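Peroxisomal acyl-coenzyme A oxidase 1 (Arabidopsis thaliana, PDB 1W07) oxidises long- and medium-chain acyl-CoAs to 2-trans-enoyl-CoAs in peroxisomal beta-oxidation, using FAD and passing electrons to oxygen to give hydrogen peroxide. Local coordinates at residues Y457-S469 with V482-V496. The protein carries 1 engineered substitution. Residues are numbered along the deposited sequence; the frame is centred on the assembly and turned at random.
Sequences YMGRAAHLLQCRS and VVLEAFEARALRMAV
Leu492 and Leu464 interlock where the short helix 461-464 lies on the long helix 480-503. Leu464 is a knob in a hole formed by Glu485, Glu488, Ala489 and Leu492, and its side chain crosses that of Leu492 at roughly a right angle. With CG of Leu492 anti to the backbone N (chi1 177°), its CD2 methyl is pressed against Ala461 and Leu464. The fit is tight, CD2 of Leu492 lying 3.4 Å from CA of Ala461, while its other methyl, CD1, faces Met458. Leu465 crosses Leu492 in the same steep manner and divides its own branches: CD2 rests on the backbone of Arg493, 3.6 Å from its CA, and CD1 meets CG2 of Val496 tip to tip.

Beside this apolar patch, the extended side chain of Glu488 runs past Tyr457 in the opposite direction, ring and carboxylate planes 19° apart. With chi1 at 74°, CG of Tyr457 stands between the backbone N and the carbonyl carbon, which brings CE1 of the ring to 4.0 Å from CB of Leu492. Arg460, bent at chi3, brings its guanidinium edge to the Glu488 carboxylate in a salt bridge with two weak hydrogen bonds: NH1 to OE1 and NH2 to OE2, each 3.4 Å.

At the other end a water adds to the direct contacts, accepting from Ser469 OG at 2.7 Å and donating to Val482 O and Glu485 OE1. Nearby, SG of Cys467 lies 3.8 Å from CB of Ala489.

The contact lies far from the FAD sites, on a helix of the largely helical C-terminal acyl-CoA oxidase region. A disulfide from Cys467 to Cys576 ties this loop to the one following helix 568-572, Met458 packs against helix 427-443, and Tyr457 OH hydrogen-bonds His526 of helix 516-538, which also touches Glu488 through Leu529.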
loop_
_atom_site.group_PDB
_atom_site.type_symbol
_atom_site.label_atom_id
_atom_site.label_comp_id
_atom_site.label_asym_id
_atom_site.label_seq_id
_atom_site.Cartn_x
_atom_site.Cartn_y
_atom_site.Cartn_z
ATOM N N TYR B 457 -10.507 5.967 -32.730
ATOM C CA TYR B 457 -11.330 7.069 -32.257
ATOM C C TYR B 457 -10.626 8.397 -32.441
ATOM O O TYR B 457 -11.267 9.430 -32.622
ATOM C CB TYR B 457 -11.676 6.870 -30.776
ATOM C CG TYR B 457 -10.521 7.123 -29.823
ATOM C CD1 TYR B 457 -10.413 8.327 -29.124
ATOM C CD2 TYR B 457 -9.535 6.159 -29.624
ATOM C CE1 TYR B 457 -9.348 8.565 -28.245
ATOM C CE2 TYR B 457 -8.462 6.385 -28.749
ATOM C CZ TYR B 457 -8.375 7.588 -28.065
ATOM O OH TYR B 457 -7.305 7.810 -27.225
ATOM N N MET B 458 -9.300 8.365 -32.383
ATOM C CA MET B 458 -8.520 9.588 -32.526
ATOM C C MET B 458 -8.716 10.177 -33.911
ATOM O O MET B 458 -8.299 11.300 -34.177
ATOM C CB MET B 458 -7.034 9.310 -32.274
ATOM C CG MET B 458 -6.729 8.845 -30.853
ATOM S SD MET B 458 -4.972 8.562 -30.551
ATOM C CE MET B 458 -4.467 10.231 -30.008
ATOM N N GLY B 459 -9.362 9.414 -34.787
ATOM C CA GLY B 459 -9.619 9.884 -36.134
ATOM C C GLY B 459 -10.886 10.719 -36.189
ATOM O O GLY B 459 -10.999 11.651 -36.985
ATOM N N ARG B 460 -11.845 10.382 -35.333
ATOM C CA ARG B 460 -13.111 11.096 -35.284
ATOM C C ARG B 460 -13.040 12.298 -34.349
ATOM O O ARG B 460 -14.001 12.597 -33.631
ATOM C CB ARG B 460 -14.230 10.147 -34.837
ATOM C CG ARG B 460 -14.525 9.055 -35.853
ATOM C CD ARG B 460 -15.662 8.128 -35.427
ATOM N NE ARG B 460 -15.219 7.012 -34.594
ATOM C CZ ARG B 460 -15.006 7.081 -33.284
ATOM N NH1 ARG B 460 -15.194 8.222 -32.632
ATOM N NH2 ARG B 460 -14.610 6.002 -32.623
ATOM N N ALA B 461 -11.906 12.993 -34.368
ATOM C CA ALA B 461 -11.698 14.171 -33.531
ATOM C C ALA B 461 -12.702 15.279 -33.856
ATOM O O ALA B 461 -12.806 16.272 -33.131
ATOM C CB ALA B 461 -10.272 14.688 -33.718
ATOM N N ALA B 462 -13.435 15.089 -34.950
ATOM C CA ALA B 462 -14.435 16.048 -35.409
ATOM C C ALA B 462 -15.478 16.347 -34.347
ATOM O O ALA B 462 -15.456 17.416 -33.735
ATOM C CB ALA B 462 -15.115 15.517 -36.669
ATOM N N HIS B 463 -16.398 15.409 -34.124
ATOM C CA HIS B 463 -17.440 15.603 -33.122
ATOM C C HIS B 463 -16.931 15.366 -31.714
ATOM O O HIS B 463 -17.498 15.885 -30.755
ATOM C CB HIS B 463 -18.631 14.680 -33.382
ATOM C CG HIS B 463 -19.807 15.377 -34.003
ATOM N ND1 HIS B 463 -20.346 16.529 -33.478
ATOM C CD2 HIS B 463 -20.546 15.078 -35.097
ATOM C CE1 HIS B 463 -21.367 16.915 -34.220
ATOM N NE2 HIS B 463 -21.513 16.050 -35.210
ATOM N N LEU B 464 -15.864 14.581 -31.593
ATOM C CA LEU B 464 -15.291 14.280 -30.287
ATOM C C LEU B 464 -14.785 15.528 -29.575
ATOM O O LEU B 464 -15.204 15.815 -28.452
ATOM C CB LEU B 464 -14.167 13.248 -30.432
ATOM C CG LEU B 464 -14.666 11.832 -30.759
ATOM C CD1 LEU B 464 -13.492 10.905 -30.991
ATOM C CD2 LEU B 464 -15.543 11.309 -29.622
ATOM N N LEU B 465 -13.899 16.278 -30.226
ATOM C CA LEU B 465 -13.352 17.495 -29.625
ATOM C C LEU B 465 -14.352 18.644 -29.591
ATOM O O LEU B 465 -13.978 19.797 -29.378
ATOM C CB LEU B 465 -12.088 17.937 -30.368
ATOM C CG LEU B 465 -10.795 17.190 -30.009
ATOM C CD1 LEU B 465 -9.653 17.720 -30.861
ATOM C CD2 LEU B 465 -10.489 17.367 -28.523
ATOM N N GLN B 466 -15.625 18.328 -29.795
ATOM C CA GLN B 466 -16.663 19.350 -29.778
ATOM C C GLN B 466 -18.032 18.741 -29.498
ATOM O O GLN B 466 -19.040 19.219 -30.024
ATOM C CB GLN B 466 -16.679 20.094 -31.114
ATOM N N CYS B 467 -18.072 17.698 -28.666
ATOM C CA CYS B 467 -19.341 17.050 -28.356
ATOM C C CYS B 467 -20.085 17.581 -27.150
ATOM O O CYS B 467 -19.605 18.442 -26.417
ATOM C CB CYS B 467 -19.189 15.531 -28.185
ATOM S SG CYS B 467 -18.036 14.817 -26.953
ATOM N N ARG B 468 -21.288 17.053 -26.976
ATOM C CA ARG B 468 -22.154 17.424 -25.879
ATOM C C ARG B 468 -23.066 16.244 -25.617
ATOM O O ARG B 468 -24.081 16.074 -26.290
ATOM C CB ARG B 468 -22.992 18.655 -26.234
ATOM C CG ARG B 468 -22.234 19.972 -26.174
ATOM C CD ARG B 468 -23.199 21.152 -26.133
ATOM N NE ARG B 468 -22.505 22.418 -25.925
ATOM C CZ ARG B 468 -23.122 23.577 -25.715
ATOM N NH1 ARG B 468 -24.452 23.630 -25.686
ATOM N NH2 ARG B 468 -22.417 24.686 -25.530
ATOM N N SER B 469 -22.686 15.423 -24.646
ATOM C CA SER B 469 -23.464 14.252 -24.275
ATOM C C SER B 469 -24.948 14.603 -24.167
ATOM O O SER B 469 -25.308 15.675 -23.674
ATOM C CB SER B 469 -22.954 13.706 -22.939
ATOM O OG SER B 469 -23.553 12.465 -22.636
ATOM N N VAL B 482 -22.849 6.215 -25.150
ATOM C CA VAL B 482 -22.728 7.413 -24.332
ATOM C C VAL B 482 -21.437 7.334 -23.506
ATOM O O VAL B 482 -20.717 8.331 -23.326
ATOM C CB VAL B 482 -23.937 7.558 -23.374
ATOM C CG1 VAL B 482 -23.692 8.687 -22.418
ATOM C CG2 VAL B 482 -25.229 7.815 -24.183
ATOM N N VAL B 483 -21.141 6.141 -23.007
ATOM C CA VAL B 483 -19.946 5.942 -22.209
ATOM C C VAL B 483 -18.708 6.033 -23.086
ATOM O O VAL B 483 -17.782 6.766 -22.768
ATOM C CB VAL B 483 -19.993 4.573 -21.491
ATOM C CG1 VAL B 483 -18.660 4.299 -20.787
ATOM C CG2 VAL B 483 -21.133 4.575 -20.484
ATOM N N LEU B 484 -18.701 5.304 -24.196
ATOM C CA LEU B 484 -17.555 5.314 -25.093
ATOM C C LEU B 484 -17.235 6.711 -25.582
ATOM O O LEU B 484 -16.071 7.120 -25.595
ATOM C CB LEU B 484 -17.787 4.390 -26.291
ATOM C CG LEU B 484 -17.604 2.893 -26.044
ATOM C CD1 LEU B 484 -17.966 2.114 -27.295
ATOM C CD2 LEU B 484 -16.161 2.620 -25.654
ATOM N N GLU B 485 -18.264 7.446 -25.989
ATOM C CA GLU B 485 -18.079 8.808 -26.478
ATOM C C GLU B 485 -17.407 9.659 -25.412
ATOM O O GLU B 485 -16.462 10.392 -25.693
ATOM C CB GLU B 485 -19.426 9.429 -26.855
ATOM C CG GLU B 485 -19.322 10.869 -27.323
ATOM C CD GLU B 485 -20.677 11.492 -27.590
ATOM O OE1 GLU B 485 -21.513 11.534 -26.658
ATOM O OE2 GLU B 485 -20.905 11.944 -28.730
ATOM N N ALA B 486 -17.905 9.562 -24.188
ATOM C CA ALA B 486 -17.336 10.324 -23.084
ATOM C C ALA B 486 -15.858 10.001 -22.862
ATOM O O ALA B 486 -15.039 10.913 -22.746
ATOM C CB ALA B 486 -18.113 10.053 -21.818
ATOM N N PHE B 487 -15.511 8.714 -22.795
ATOM C CA PHE B 487 -14.112 8.317 -22.578
ATOM C C PHE B 487 -13.194 8.622 -23.766
ATOM O O PHE B 487 -12.033 8.977 -23.575
ATOM C CB PHE B 487 -14.014 6.826 -22.236
ATOM C CG PHE B 487 -14.246 6.520 -20.778
ATOM C CD1 PHE B 487 -15.518 6.616 -20.221
ATOM C CD2 PHE B 487 -13.181 6.161 -19.957
ATOM C CE1 PHE B 487 -15.724 6.364 -18.868
ATOM C CE2 PHE B 487 -13.373 5.904 -18.606
ATOM C CZ PHE B 487 -14.651 6.008 -18.059
ATOM N N GLU B 488 -13.701 8.475 -24.987
ATOM C CA GLU B 488 -12.890 8.757 -26.172
ATOM C C GLU B 488 -12.600 10.252 -26.235
ATOM O O GLU B 488 -11.465 10.663 -26.451
ATOM C CB GLU B 488 -13.603 8.303 -27.453
ATOM C CG GLU B 488 -13.858 6.805 -27.541
ATOM C CD GLU B 488 -14.535 6.404 -28.836
ATOM O OE1 GLU B 488 -15.294 7.228 -29.383
ATOM O OE2 GLU B 488 -14.328 5.263 -29.299
ATOM N N ALA B 489 -13.630 11.062 -26.029
ATOM C CA ALA B 489 -13.468 12.512 -26.042
ATOM C C ALA B 489 -12.490 12.974 -24.963
ATOM O O ALA B 489 -11.597 13.781 -25.215
ATOM C CB ALA B 489 -14.814 13.186 -25.832
ATOM N N ARG B 490 -12.664 12.460 -23.754
ATOM C CA ARG B 490 -11.796 12.821 -22.644
ATOM C C ARG B 490 -10.325 12.497 -22.927
ATOM O O ARG B 490 -9.437 13.310 -22.660
ATOM C CB ARG B 490 -12.280 12.108 -21.375
ATOM C CG ARG B 490 -11.322 12.176 -20.207
ATOM C CD ARG B 490 -10.744 10.801 -19.921
ATOM N NE ARG B 490 -9.918 10.783 -18.704
ATOM C CZ ARG B 490 -9.657 9.674 -18.016
ATOM N NH1 ARG B 490 -10.162 8.509 -18.417
ATOM N NH2 ARG B 490 -8.904 9.725 -16.932
ATOM N N ALA B 491 -10.072 11.317 -23.482
ATOM C CA ALA B 491 -8.713 10.893 -23.809
ATOM C C ALA B 491 -8.132 11.715 -24.958
ATOM O O ALA B 491 -7.017 12.229 -24.868
ATOM C CB ALA B 491 -8.704 9.421 -24.179
ATOM N N LEU B 492 -8.893 11.828 -26.043
ATOM C CA LEU B 492 -8.459 12.587 -27.211
ATOM C C LEU B 492 -8.190 14.040 -26.833
ATOM O O LEU B 492 -7.193 14.619 -27.244
ATOM C CB LEU B 492 -9.528 12.528 -28.309
ATOM C CG LEU B 492 -9.260 13.349 -29.583
ATOM C CD1 LEU B 492 -7.953 12.923 -30.223
ATOM C CD2 LEU B 492 -10.403 13.139 -30.553
ATOM N N ARG B 493 -9.098 14.614 -26.053
ATOM C CA ARG B 493 -8.977 15.987 -25.608
ATOM C C ARG B 493 -7.672 16.213 -24.845
ATOM O O ARG B 493 -6.949 17.180 -25.099
ATOM C CB ARG B 493 -10.174 16.345 -24.726
ATOM C CG ARG B 493 -10.042 17.649 -23.960
ATOM C CD ARG B 493 -10.059 18.853 -24.871
ATOM N NE ARG B 493 -11.124 19.790 -24.504
ATOM C CZ ARG B 493 -11.282 20.986 -25.059
ATOM N NH1 ARG B 493 -10.446 21.384 -26.007
ATOM N NH2 ARG B 493 -12.277 21.774 -24.677
ATOM N N MET B 494 -7.377 15.323 -23.905
ATOM C CA MET B 494 -6.154 15.429 -23.120
ATOM C C MET B 494 -4.912 15.298 -23.997
ATOM O O MET B 494 -3.942 16.021 -23.814
ATOM C CB MET B 494 -6.134 14.355 -22.014
ATOM C CG MET B 494 -7.201 14.573 -20.944
ATOM S SD MET B 494 -7.384 13.229 -19.735
ATOM C CE MET B 494 -6.091 13.611 -18.577
ATOM N N ALA B 495 -4.948 14.376 -24.948
ATOM C CA ALA B 495 -3.813 14.156 -25.842
ATOM C C ALA B 495 -3.593 15.357 -26.768
ATOM O O ALA B 495 -2.460 15.818 -26.940
ATOM C CB ALA B 495 -4.035 12.912 -26.663
ATOM N N VAL B 496 -4.672 15.860 -27.362
ATOM C CA VAL B 496 -4.575 17.006 -28.253
ATOM C C VAL B 496 -4.046 18.224 -27.504
ATOM O O VAL B 496 -3.287 19.016 -28.048
ATOM C CB VAL B 496 -5.944 17.341 -28.879
ATOM C CG1 VAL B 496 -5.855 18.648 -29.656
ATOM C CG2 VAL B 496 -6.373 16.208 -29.796
HETATM O O HOH W 1 -21.634 11.049 -23.904
#